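Local structure of tRNA (Adenine(22)-N(1))-methyltransferase (Mycoplasma capricolum subsp. capricolum, 6QE6) at residues N34-I39 / N106-T111; A40-D45 / N94-V99; I61-D66 / Q87-L92; Y134-N139 / I172-N177. The protein binds S-adenosyl-L-homocysteine, the product form of its methyl-donor cofactor, and probably methylates N1 of adenine 22 in tRNA. All coordinates share one frame; numbering follows the deposited sequence.

Interaction 1: residues N34-I39 / N106-T111. Unlike the reference sequence in segment 34-39: A38 (reference Thr).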
# COMPACT_ATOMS: atom_id res chain seq x y z
N ASN A 34 -9.60 -10.33 8.09
CA ASN A 34 -10.46 -11.37 8.63
C ASN A 34 -11.52 -10.74 9.51
O ASN A 34 -11.32 -9.65 10.06
CB ASN A 34 -9.65 -12.40 9.41
CG ASN A 34 -8.67 -13.16 8.52
OD1 ASN A 34 -9.07 -14.07 7.80
ND2 ASN A 34 -7.39 -12.79 8.56
N ASN A 35 -12.67 -11.41 9.60
CA ASN A 35 -13.70 -11.06 10.58
C ASN A 35 -14.10 -9.60 10.48
O ASN A 35 -14.30 -8.94 11.50
CB ASN A 35 -13.22 -11.37 12.01
CG ASN A 35 -12.83 -12.82 12.17
OD1 ASN A 35 -13.59 -13.72 11.79
ND2 ASN A 35 -11.63 -13.05 12.70
N SER A 36 -14.21 -9.10 9.26
CA SER A 36 -14.52 -7.69 9.02
C SER A 36 -15.98 -7.53 8.65
O SER A 36 -16.58 -8.44 8.08
CB SER A 36 -13.65 -7.11 7.91
OG SER A 36 -12.30 -7.08 8.33
N THR A 37 -16.53 -6.37 8.97
CA THR A 37 -17.89 -6.08 8.51
C THR A 37 -17.88 -5.52 7.09
O THR A 37 -18.53 -6.07 6.20
CB THR A 37 -18.58 -5.11 9.49
OG1 THR A 37 -18.90 -5.82 10.69
CG2 THR A 37 -19.86 -4.58 8.89
N ALA A 38 -17.13 -4.44 6.86
CA ALA A 38 -17.12 -3.76 5.57
C ALA A 38 -15.70 -3.35 5.22
O ALA A 38 -14.97 -2.81 6.06
CB ALA A 38 -18.04 -2.54 5.57
N ILE A 39 -15.31 -3.59 3.97
CA ILE A 39 -14.03 -3.11 3.45
C ILE A 39 -14.30 -2.30 2.18
O ILE A 39 -15.33 -2.45 1.53
CB ILE A 39 -13.04 -4.26 3.16
CG1 ILE A 39 -13.53 -5.17 2.00
CG2 ILE A 39 -12.76 -5.07 4.45
CD1 ILE A 39 -12.99 -4.78 0.61
N ASN A 106 -19.27 2.44 8.45
CA ASN A 106 -17.92 2.34 8.98
C ASN A 106 -17.16 1.21 8.30
O ASN A 106 -17.68 0.11 8.11
CB ASN A 106 -17.96 2.07 10.49
CG ASN A 106 -18.29 3.29 11.28
OD1 ASN A 106 -18.37 4.40 10.74
ND2 ASN A 106 -18.48 3.12 12.58
N ILE A 107 -15.90 1.49 7.95
CA ILE A 107 -15.09 0.59 7.14
C ILE A 107 -13.94 0.07 7.98
O ILE A 107 -13.15 0.85 8.53
CB ILE A 107 -14.59 1.30 5.87
CG1 ILE A 107 -15.78 1.65 4.97
CG2 ILE A 107 -13.57 0.44 5.11
CD1 ILE A 107 -15.48 2.75 3.99
N ASP A 108 -13.83 -1.26 8.10
CA ASP A 108 -12.74 -1.87 8.85
C ASP A 108 -11.41 -1.69 8.12
O ASP A 108 -10.40 -1.32 8.73
CB ASP A 108 -13.01 -3.35 9.08
CG ASP A 108 -14.24 -3.58 9.95
OD1 ASP A 108 -14.07 -3.76 11.18
OD2 ASP A 108 -15.37 -3.57 9.43
N TYR A 109 -11.39 -1.93 6.81
CA TYR A 109 -10.14 -1.86 6.06
C TYR A 109 -10.40 -1.21 4.72
O TYR A 109 -11.25 -1.67 3.95
CB TYR A 109 -9.55 -3.24 5.80
CG TYR A 109 -9.03 -4.00 6.99
CD1 TYR A 109 -7.70 -3.90 7.38
CD2 TYR A 109 -9.86 -4.88 7.69
CE1 TYR A 109 -7.21 -4.63 8.44
CE2 TYR A 109 -9.39 -5.61 8.78
CZ TYR A 109 -8.06 -5.48 9.14
OH TYR A 109 -7.59 -6.21 10.19
N VAL A 110 -9.65 -0.17 4.42
CA VAL A 110 -9.54 0.33 3.07
C VAL A 110 -8.28 -0.26 2.46
O VAL A 110 -7.20 -0.17 3.06
CB VAL A 110 -9.53 1.86 3.04
CG1 VAL A 110 -9.11 2.33 1.68
CG2 VAL A 110 -10.93 2.37 3.41
N THR A 111 -8.41 -0.90 1.30
CA THR A 111 -7.26 -1.42 0.57
C THR A 111 -7.05 -0.58 -0.67
O THR A 111 -8.01 -0.19 -1.35
CB THR A 111 -7.42 -2.90 0.19
OG1 THR A 111 -8.59 -3.09 -0.61
CG2 THR A 111 -7.50 -3.75 1.45
O HOH W 1 -8.28 -8.77 10.03

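Interaction 2: residues A40-D45 / N94-V99. With SAH (S-adenosyl-L-homocysteine), chain C.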
# COMPACT_ATOMS: atom_id res chain seq x y z
N ALA A 40 -13.35 -1.44 1.84
CA ALA A 40 -13.43 -0.70 0.58
C ALA A 40 -12.14 -0.89 -0.21
O ALA A 40 -11.05 -0.62 0.30
CB ALA A 40 -13.71 0.79 0.83
N ASP A 41 -12.26 -1.36 -1.45
CA ASP A 41 -11.12 -1.50 -2.35
C ASP A 41 -11.08 -0.26 -3.23
O ASP A 41 -12.00 -0.03 -4.02
CB ASP A 41 -11.24 -2.78 -3.18
CG ASP A 41 -9.94 -3.15 -3.90
OD1 ASP A 41 -8.84 -2.62 -3.56
OD2 ASP A 41 -10.03 -4.02 -4.80
N ILE A 42 -10.04 0.54 -3.08
CA ILE A 42 -9.87 1.73 -3.90
C ILE A 42 -9.04 1.38 -5.13
O ILE A 42 -7.92 0.87 -5.01
CB ILE A 42 -9.20 2.85 -3.10
CG1 ILE A 42 -9.88 3.01 -1.74
CG2 ILE A 42 -9.20 4.14 -3.91
CD1 ILE A 42 -11.38 3.32 -1.84
N GLY A 43 -9.57 1.69 -6.30
CA GLY A 43 -8.92 1.27 -7.54
C GLY A 43 -9.13 -0.20 -7.83
O GLY A 43 -8.18 -0.90 -8.21
N THR A 44 -10.36 -0.69 -7.68
CA THR A 44 -10.62 -2.11 -7.62
C THR A 44 -10.49 -2.80 -8.97
O THR A 44 -10.40 -4.03 -9.01
CB THR A 44 -12.03 -2.35 -7.05
OG1 THR A 44 -12.18 -3.72 -6.70
CG2 THR A 44 -13.09 -1.97 -8.07
N ASP A 45 -10.48 -2.04 -10.06
CA ASP A 45 -10.37 -2.60 -11.40
C ASP A 45 -11.49 -3.60 -11.67
O ASP A 45 -12.62 -3.20 -11.95
CB ASP A 45 -9.01 -3.25 -11.62
CG ASP A 45 -8.88 -3.85 -13.00
OD1 ASP A 45 -9.32 -3.18 -13.97
OD2 ASP A 45 -8.38 -4.99 -13.11
N ASN A 94 -13.29 9.29 -6.98
CA ASN A 94 -11.86 9.60 -6.84
C ASN A 94 -11.44 9.27 -5.40
O ASN A 94 -11.70 10.04 -4.47
CB ASN A 94 -11.60 11.06 -7.17
CG ASN A 94 -10.13 11.40 -7.22
OD1 ASN A 94 -9.28 10.74 -6.62
ND2 ASN A 94 -9.82 12.46 -7.95
N GLY A 95 -10.78 8.12 -5.23
CA GLY A 95 -10.23 7.78 -3.92
C GLY A 95 -11.32 7.68 -2.86
O GLY A 95 -12.26 6.89 -2.96
N LEU A 96 -11.20 8.50 -1.82
CA LEU A 96 -12.05 8.36 -0.64
C LEU A 96 -13.18 9.38 -0.59
O LEU A 96 -13.81 9.53 0.46
CB LEU A 96 -11.20 8.47 0.62
CG LEU A 96 -10.17 7.35 0.72
CD1 LEU A 96 -9.46 7.45 2.06
CD2 LEU A 96 -10.82 5.98 0.51
N GLU A 97 -13.43 10.09 -1.70
CA GLU A 97 -14.45 11.13 -1.68
C GLU A 97 -15.83 10.57 -1.35
O GLU A 97 -16.64 11.26 -0.73
CB GLU A 97 -14.49 11.86 -3.03
CG GLU A 97 -13.38 12.89 -3.21
CD GLU A 97 -13.32 13.46 -4.63
OE1 GLU A 97 -14.22 13.13 -5.43
OE2 GLU A 97 -12.36 14.21 -4.95
N PHE A 98 -16.08 9.31 -1.72
CA PHE A 98 -17.38 8.70 -1.49
C PHE A 98 -17.65 8.45 -0.00
O PHE A 98 -18.82 8.35 0.40
CB PHE A 98 -17.47 7.39 -2.25
CG PHE A 98 -16.75 6.25 -1.59
CD1 PHE A 98 -15.38 6.07 -1.79
CD2 PHE A 98 -17.42 5.35 -0.77
CE1 PHE A 98 -14.72 5.02 -1.18
CE2 PHE A 98 -16.76 4.31 -0.16
CZ PHE A 98 -15.41 4.15 -0.36
N VAL A 99 -16.61 8.30 0.82
CA VAL A 99 -16.83 7.88 2.20
C VAL A 99 -17.64 8.90 3.00
O VAL A 99 -18.29 8.54 3.98
CB VAL A 99 -15.48 7.58 2.89
CG1 VAL A 99 -15.69 7.11 4.32
CG2 VAL A 99 -14.70 6.53 2.09
N SAH C . -6.52 -3.08 -7.58
CA SAH C . -5.97 -3.83 -8.71
CB SAH C . -5.91 -2.95 -9.97
CG SAH C . -4.93 -1.77 -9.94
SD SAH C . -4.86 -0.91 -11.53
C SAH C . -4.59 -4.39 -8.39
O SAH C . -3.90 -3.92 -7.48
OXT SAH C . -4.11 -5.33 -9.04
C5' SAH C . -5.18 0.69 -10.76
C4' SAH C . -6.67 1.03 -10.74
O4' SAH C . -6.87 2.16 -9.92
C3' SAH C . -7.19 1.41 -12.11
O3' SAH C . -8.36 0.66 -12.38
C2' SAH C . -7.55 2.88 -12.00
O2' SAH C . -8.71 3.14 -12.74
C1' SAH C . -7.77 3.06 -10.52
N9 SAH C . -7.45 4.40 -10.03
C8 SAH C . -6.43 5.21 -10.42
N7 SAH C . -6.50 6.36 -9.70
C5 SAH C . -7.54 6.28 -8.86
C6 SAH C . -8.05 7.17 -7.93
N6 SAH C . -7.48 8.36 -7.73
N1 SAH C . -9.17 6.81 -7.20
C2 SAH C . -9.76 5.58 -7.40
N3 SAH C . -9.24 4.71 -8.33
C4 SAH C . -8.15 5.06 -9.05

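Interaction 3: residues I61-D66 / Q87-L92. With SAH (S-adenosyl-L-homocysteine), chain C.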
# COMPACT_ATOMS: atom_id res chain seq x y z
N ILE A 61 -19.49 -7.29 3.71
CA ILE A 61 -19.75 -6.53 2.49
C ILE A 61 -18.46 -5.87 2.00
O ILE A 61 -17.46 -5.77 2.72
CB ILE A 61 -20.87 -5.48 2.67
CG1 ILE A 61 -20.43 -4.36 3.61
CG2 ILE A 61 -22.17 -6.13 3.15
CD1 ILE A 61 -21.17 -3.06 3.33
N ALA A 62 -18.49 -5.43 0.75
CA ALA A 62 -17.35 -4.73 0.17
C ALA A 62 -17.83 -3.60 -0.72
O ALA A 62 -18.82 -3.74 -1.45
CB ALA A 62 -16.44 -5.67 -0.63
N TYR A 63 -17.15 -2.47 -0.62
CA TYR A 63 -17.27 -1.38 -1.57
C TYR A 63 -16.16 -1.50 -2.61
O TYR A 63 -14.97 -1.46 -2.27
CB TYR A 63 -17.19 -0.04 -0.84
CG TYR A 63 -18.29 0.14 0.16
CD1 TYR A 63 -19.62 0.26 -0.23
CD2 TYR A 63 -18.01 0.20 1.50
CE1 TYR A 63 -20.64 0.43 0.71
CE2 TYR A 63 -19.00 0.38 2.44
CZ TYR A 63 -20.31 0.49 2.05
OH TYR A 63 -21.26 0.66 3.03
N ALA A 64 -16.53 -1.65 -3.87
CA ALA A 64 -15.57 -1.85 -4.96
C ALA A 64 -15.52 -0.56 -5.78
O ALA A 64 -16.39 -0.32 -6.62
CB ALA A 64 -15.95 -3.05 -5.82
N CYS A 65 -14.49 0.25 -5.55
CA CYS A 65 -14.45 1.64 -5.98
C CYS A 65 -13.41 1.85 -7.07
O CYS A 65 -12.33 1.26 -7.05
CB CYS A 65 -14.10 2.57 -4.82
SG CYS A 65 -14.84 2.10 -3.23
N ASP A 66 -13.74 2.72 -8.01
CA ASP A 66 -12.81 3.12 -9.04
C ASP A 66 -13.13 4.54 -9.49
O ASP A 66 -14.27 5.00 -9.45
CB ASP A 66 -12.84 2.15 -10.23
CG ASP A 66 -11.51 2.13 -10.99
OD1 ASP A 66 -11.11 3.20 -11.49
OD2 ASP A 66 -10.86 1.06 -11.06
N GLN A 87 -23.82 -8.13 -1.62
CA GLN A 87 -22.71 -8.03 -0.68
C GLN A 87 -21.62 -7.10 -1.20
O GLN A 87 -20.88 -6.52 -0.41
CB GLN A 87 -22.11 -9.40 -0.37
CG GLN A 87 -23.03 -10.33 0.45
CD GLN A 87 -24.07 -11.08 -0.40
OE1 GLN A 87 -23.75 -11.64 -1.46
NE2 GLN A 87 -25.32 -11.11 0.07
N ILE A 88 -21.49 -6.96 -2.52
CA ILE A 88 -20.48 -6.08 -3.10
C ILE A 88 -21.17 -5.00 -3.92
O ILE A 88 -22.11 -5.28 -4.67
CB ILE A 88 -19.47 -6.88 -3.95
CG1 ILE A 88 -18.80 -7.93 -3.08
CG2 ILE A 88 -18.42 -5.97 -4.57
CD1 ILE A 88 -17.85 -8.82 -3.82
N PHE A 89 -20.72 -3.75 -3.75
CA PHE A 89 -21.37 -2.58 -4.33
C PHE A 89 -20.32 -1.78 -5.08
O PHE A 89 -19.30 -1.41 -4.50
CB PHE A 89 -22.02 -1.72 -3.24
CG PHE A 89 -22.96 -2.47 -2.36
CD1 PHE A 89 -24.26 -2.72 -2.77
CD2 PHE A 89 -22.55 -2.96 -1.13
CE1 PHE A 89 -25.13 -3.45 -1.97
CE2 PHE A 89 -23.43 -3.69 -0.32
CZ PHE A 89 -24.71 -3.94 -0.74
N THR A 90 -20.56 -1.51 -6.36
CA THR A 90 -19.62 -0.70 -7.11
C THR A 90 -19.85 0.78 -6.83
O THR A 90 -21.00 1.24 -6.76
CB THR A 90 -19.72 -0.98 -8.61
OG1 THR A 90 -21.10 -1.08 -8.98
CG2 THR A 90 -19.00 -2.27 -8.97
N ILE A 91 -18.76 1.51 -6.65
CA ILE A 91 -18.79 2.94 -6.38
C ILE A 91 -17.81 3.64 -7.32
O ILE A 91 -16.62 3.30 -7.34
CB ILE A 91 -18.44 3.26 -4.91
CG1 ILE A 91 -19.33 2.47 -3.94
CG2 ILE A 91 -18.50 4.77 -4.66
CD1 ILE A 91 -20.80 2.74 -4.08
N LEU A 92 -18.30 4.61 -8.07
CA LEU A 92 -17.46 5.46 -8.91
C LEU A 92 -17.01 6.67 -8.10
O LEU A 92 -17.85 7.46 -7.65
CB LEU A 92 -18.23 5.88 -10.16
CG LEU A 92 -17.55 6.92 -11.03
CD1 LEU A 92 -16.40 6.29 -11.81
CD2 LEU A 92 -18.56 7.52 -11.96
N SAH C . -6.52 -3.08 -7.58
CA SAH C . -5.97 -3.83 -8.71
CB SAH C . -5.91 -2.95 -9.97
CG SAH C . -4.93 -1.77 -9.94
SD SAH C . -4.86 -0.91 -11.53
C SAH C . -4.59 -4.39 -8.39
O SAH C . -3.90 -3.92 -7.48
OXT SAH C . -4.11 -5.33 -9.04
C5' SAH C . -5.18 0.69 -10.76
C4' SAH C . -6.67 1.03 -10.74
O4' SAH C . -6.87 2.16 -9.92
C3' SAH C . -7.19 1.41 -12.11
O3' SAH C . -8.36 0.66 -12.38
C2' SAH C . -7.55 2.88 -12.00
O2' SAH C . -8.71 3.14 -12.74
C1' SAH C . -7.77 3.06 -10.52
N9 SAH C . -7.45 4.40 -10.03
C8 SAH C . -6.43 5.21 -10.42
N7 SAH C . -6.50 6.36 -9.70
C5 SAH C . -7.54 6.28 -8.86
C6 SAH C . -8.05 7.17 -7.93
N6 SAH C . -7.48 8.36 -7.73
N1 SAH C . -9.17 6.81 -7.20
C2 SAH C . -9.76 5.58 -7.40
N3 SAH C . -9.24 4.71 -8.33
C4 SAH C . -8.15 5.06 -9.05

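Interaction 4: residues Y134-N139 / I172-N177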
# COMPACT_ATOMS: atom_id res chain seq x y z
N TYR A 134 -5.81 0.81 6.96
CA TYR A 134 -5.43 0.76 5.56
C TYR A 134 -4.53 -0.44 5.36
O TYR A 134 -3.68 -0.73 6.20
CB TYR A 134 -4.70 2.02 5.12
CG TYR A 134 -5.58 3.24 5.09
CD1 TYR A 134 -6.33 3.54 3.96
CD2 TYR A 134 -5.67 4.08 6.19
CE1 TYR A 134 -7.15 4.63 3.92
CE2 TYR A 134 -6.48 5.19 6.16
CZ TYR A 134 -7.22 5.46 5.03
OH TYR A 134 -8.02 6.57 5.00
N ILE A 135 -4.74 -1.13 4.25
CA ILE A 135 -3.70 -1.98 3.68
C ILE A 135 -3.37 -1.42 2.31
O ILE A 135 -4.24 -1.36 1.43
CB ILE A 135 -4.14 -3.45 3.59
CG1 ILE A 135 -4.63 -3.94 4.96
CG2 ILE A 135 -2.98 -4.30 3.02
CD1 ILE A 135 -5.28 -5.27 4.90
N ILE A 136 -2.13 -1.01 2.13
CA ILE A 136 -1.67 -0.41 0.89
C ILE A 136 -0.60 -1.30 0.26
O ILE A 136 0.28 -1.83 0.95
CB ILE A 136 -1.15 1.01 1.14
CG1 ILE A 136 -2.33 1.91 1.54
CG2 ILE A 136 -0.38 1.53 -0.07
CD1 ILE A 136 -2.00 2.96 2.57
N CYS A 137 -0.71 -1.50 -1.05
CA CYS A 137 0.28 -2.22 -1.84
C CYS A 137 0.75 -1.26 -2.93
O CYS A 137 0.22 -1.27 -4.05
CB CYS A 137 -0.30 -3.53 -2.41
SG CYS A 137 0.91 -4.54 -3.27
N SER A 138 1.74 -0.44 -2.61
CA SER A 138 2.26 0.55 -3.54
C SER A 138 3.30 -0.06 -4.47
O SER A 138 4.04 -0.97 -4.10
CB SER A 138 2.88 1.72 -2.78
OG SER A 138 3.27 2.75 -3.66
N ASN A 139 3.36 0.46 -5.69
CA ASN A 139 4.39 0.04 -6.63
C ASN A 139 5.57 1.01 -6.68
O ASN A 139 6.39 0.94 -7.60
CB ASN A 139 3.81 -0.18 -8.03
CG ASN A 139 3.08 1.03 -8.54
OD1 ASN A 139 3.54 2.17 -8.35
ND2 ASN A 139 1.95 0.81 -9.23
N ILE A 172 2.14 -2.13 3.11
CA ILE A 172 2.15 -1.48 4.41
C ILE A 172 0.73 -1.47 4.96
O ILE A 172 -0.23 -1.17 4.25
CB ILE A 172 2.75 -0.06 4.33
CG1 ILE A 172 2.75 0.62 5.71
CG2 ILE A 172 2.08 0.77 3.24
CD1 ILE A 172 3.45 1.98 5.77
N GLU A 173 0.59 -1.87 6.23
CA GLU A 173 -0.70 -1.91 6.91
C GLU A 173 -0.68 -0.88 8.04
O GLU A 173 0.22 -0.88 8.88
CB GLU A 173 -1.00 -3.31 7.48
CG GLU A 173 -2.09 -3.27 8.56
CD GLU A 173 -2.74 -4.63 8.85
OE1 GLU A 173 -2.14 -5.67 8.51
OE2 GLU A 173 -3.85 -4.65 9.44
N ILE A 174 -1.68 0.00 8.04
CA ILE A 174 -1.76 1.10 8.98
C ILE A 174 -3.01 0.90 9.84
O ILE A 174 -4.12 0.79 9.30
CB ILE A 174 -1.79 2.46 8.26
CG1 ILE A 174 -0.52 2.62 7.43
CG2 ILE A 174 -1.94 3.61 9.26
CD1 ILE A 174 -0.56 3.81 6.50
N ASN A 175 -2.81 0.82 11.17
CA ASN A 175 -3.88 0.67 12.15
C ASN A 175 -4.06 2.00 12.87
O ASN A 175 -3.26 2.35 13.75
CB ASN A 175 -3.56 -0.43 13.16
CG ASN A 175 -4.69 -0.64 14.18
OD1 ASN A 175 -5.71 0.05 14.15
ND2 ASN A 175 -4.51 -1.62 15.07
N LYS A 176 -5.15 2.71 12.54
CA LYS A 176 -5.37 4.06 13.06
C LYS A 176 -5.73 4.07 14.53
O LYS A 176 -5.62 5.12 15.17
CB LYS A 176 -6.47 4.77 12.26
CG LYS A 176 -6.10 5.01 10.80
CD LYS A 176 -7.31 5.42 9.99
CE LYS A 176 -7.88 6.73 10.52
NZ LYS A 176 -9.07 7.15 9.73
N ASN A 177 -6.11 2.93 15.10
CA ASN A 177 -6.53 2.88 16.48
C ASN A 177 -5.40 2.51 17.43
O ASN A 177 -5.64 2.31 18.63
CB ASN A 177 -7.71 1.92 16.63
CG ASN A 177 -8.96 2.49 16.02
OD1 ASN A 177 -9.45 3.55 16.44
ND2 ASN A 177 -9.49 1.81 15.00

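Interaction 1: residues N34-I39 / N106-T111
The backbones of 34-39 and 106-111 run side by side in the same direction where they meet, A38 lying nearest I107 and I39 nearest Y109, and D108 N donates to A38 O at 2.8 Å. The same carbonyl oxygen also receives a CA-H...O contact from I107. In return, the carboxylate of D108 holds the corner at T37. Its OD2 accepts from two successive amides, T37 N at 3.1 Å and A38 N at 3.2 Å, both arriving from one face of the carboxylate plane. The A38 bond is nearly straight, with an N-H...O angle of 171°, and comes on the anti side; T37 N stands well above the plane and makes a more bent bond. One carboxylate oxygen thus takes both amide N-H groups at the corner. Strands 36-42 and 109-115, the first and fourth along the chain, are parallel neighbours in the methyltransferase sheet, and they meet here near their N-terminal ends. Y109 turns its ring toward the loop leading in: with CG beside its own backbone N (chi1 -68°), the ring meets S36 OG at its edge, in plane, 3.3 Å from CE2. S36 OG in turn donates to N34 O. Further out, Y109 OH accepts a hydrogen bond from a water at 2.7 Å, and that water accepts from N34 N, bridging the phenol to the loop. On the sheet face carrying I39 and Y109, CG2 of I39 packs against CB of Y109 at 3.9 Å. D108 O is held separately by N133 ND2, toward the next strand.

Interaction 2: residues A40-D45 / N94-V99
One methyl of I42, CG2, touches both protein and ligand: anti to the backbone N, it rests 3.8 Å from CA of G95 and equally near C2 of the adenine. Segments 40-45 and 94-99 meet each other through apolar atoms, while G43, N94 and G95 hydrogen-bond the S-adenosyl-L-homocysteine. I42 carries the contact and divides its work among its branches. CD1 goes the other way from CG2: it lies 3.6 Å from CD2 of L96, the I42 and L96 side chains being roughly perpendicular. With chi1 at 78°, F98 has its CG between the backbone N and the carbonyl carbon, which turns the ring edge to the strand; CE1 reaches CD1 of I42, and CZ lies 3.9 Å from A40 CB, which is in the ring plane. CG2 of V99 lies above one face of this ring, displaced toward the rim. This is the cofactor-binding end of the Rossmann-like methyltransferase fold, where the first strand runs out into a glycine-containing loop. G43 has a positive phi, and a CB there would collide with the ribose O4'. Its carbonyl O accepts from the amino N of the ligand's homocysteine part at 2.8 Å. At the far end of the ligand, a type II' turn from N94 to E97 reads the adenine: G95 N donates to N1 at 2.9 Å, and N94 OD1 accepts from N6 at 3.2 Å. Within 40-45, T44 OG1 donates to D41 OD2, which it meets above the carboxylate plane, while D41 OD1 is held by T111 OG1 of the neighbouring strand.

Interaction 3: residues I61-D66 / Q87-L92
I61 opens the ladder: its CA-H faces Q87 O, and its CB lies at the edge of the F89 ring, 4.3 Å from CE2. At A62 the pairing becomes regular, with A62 N donating to Q87 O and A62 O accepting from F89 N. The methyl of A62 meets CG1 of I88 at 4.1 Å on the opposite side of the sheet from F89. Y63 shares the F89 face; its ring touches CD2 of F89 through CE1 and CG1 of I91 through CD1, and its hydroxyl is bonded to L105 N beyond the pair. A64 N then makes an almost straight bond to F89 O (174°), whereas I91 N approaches A64 O from well above the carbonyl plane. On the I88 face, CB of A64 packs on CG2 of I88 at 4.0 Å. C65 sets SG beside CB of I91, 4.1 Å away. D66 closes the pairing with its N on I91 O, and CD1 of L92 lies 3.4 Å from D66 O. With CG anti to the backbone N (chi1 -154°), its carboxylate leaves the strand for the ribose: OD1 accepts from O2' at 2.7 Å and OD2 from O3' at 2.9 Å. N68 N and D45 N bond to the same two oxygens, OD1 and OD2 respectively, and so fix the acid that grips the sugar, a familiar feature at the end of the second strand in enzymes of this class. The two strands belong to a beta-alpha-beta unit whose helix 69-81 packs on I88, T90 and L92; helix 48-55 shares that face, and strand 36-42 flanks 61-66 on its other edge.

Interaction 4: residues Y134-N139 / I172-N177
The ring of Y134 meets the aliphatic chain of K176 obliquely, CE2 lying 3.9 Å from CD. The lysine bends about its CG-CD bond (chi3 62°) and NZ reaches D127, so both polar ends converge on one acid: D127 OD1 bonds to Y134 OH and forms a salt bridge with K176 NZ, which also bonds to I131 O. The phenol and the ammonium are therefore satisfied together, and the positive charge nearby would probably stabilise the carboxylate they share. Between the strands, Y134 and I174 form one hydrogen-bonded pair, with Y134 N to I174 O at 2.9 Å and the return bond from I174 N to Y134 O at 2.8 Å. I136 and I172 form the other, and there the bond from I136 N to I172 O is almost straight (176°). The two side chains run alongside each other, CB of I136 being 3.9 Å from CG2 of I172. CD1 of I136 also reaches CD1 of I174 at 4.3 Å, continuing an apolar row on the Y134 face. The non-hydrogen-bonded pair, I135 with E173, points to the other face; CG of E173 also lies 3.8 Å from the carbonyl O of Y134. Further along 172-177, N175 OD1 accepts from N177 N in an Asx turn. Strand 168-175 is the antiparallel seventh strand inserted between strands five and six, the hallmark of the Rossmann-like methyltransferase sheet. Strand 133-138 has the parallel strand 109-115 on its other edge, strand 155-163 lies beyond 168-175, and helix 117-124 packs over Y134 and I136, while Y109 touches I135 and E173 on the opposite face.

All four contacts belong to one seven-stranded sheet. Interactions 1 and 2 both draw on strand 36-42, first at its entrance and then at its cofactor end, and interaction 3 pairs the next two strands outward; interaction 4 lies across the sheet, about 11 Å from interaction 3 at the nearest atoms. Interactions 2 and 4 are buried, whereas 1 and 3 are partly buried. Chemistry follows place: a carboxylate and a water serve the loop-rich entrance of interaction 1, regular backbone ladders bind the strands of 3 and 4, and direct contact in 2 is apolar, with polar atoms meeting the ligand. Interactions 2 and 3 share that ligand, one meeting adenine and amino group, the other the ribose.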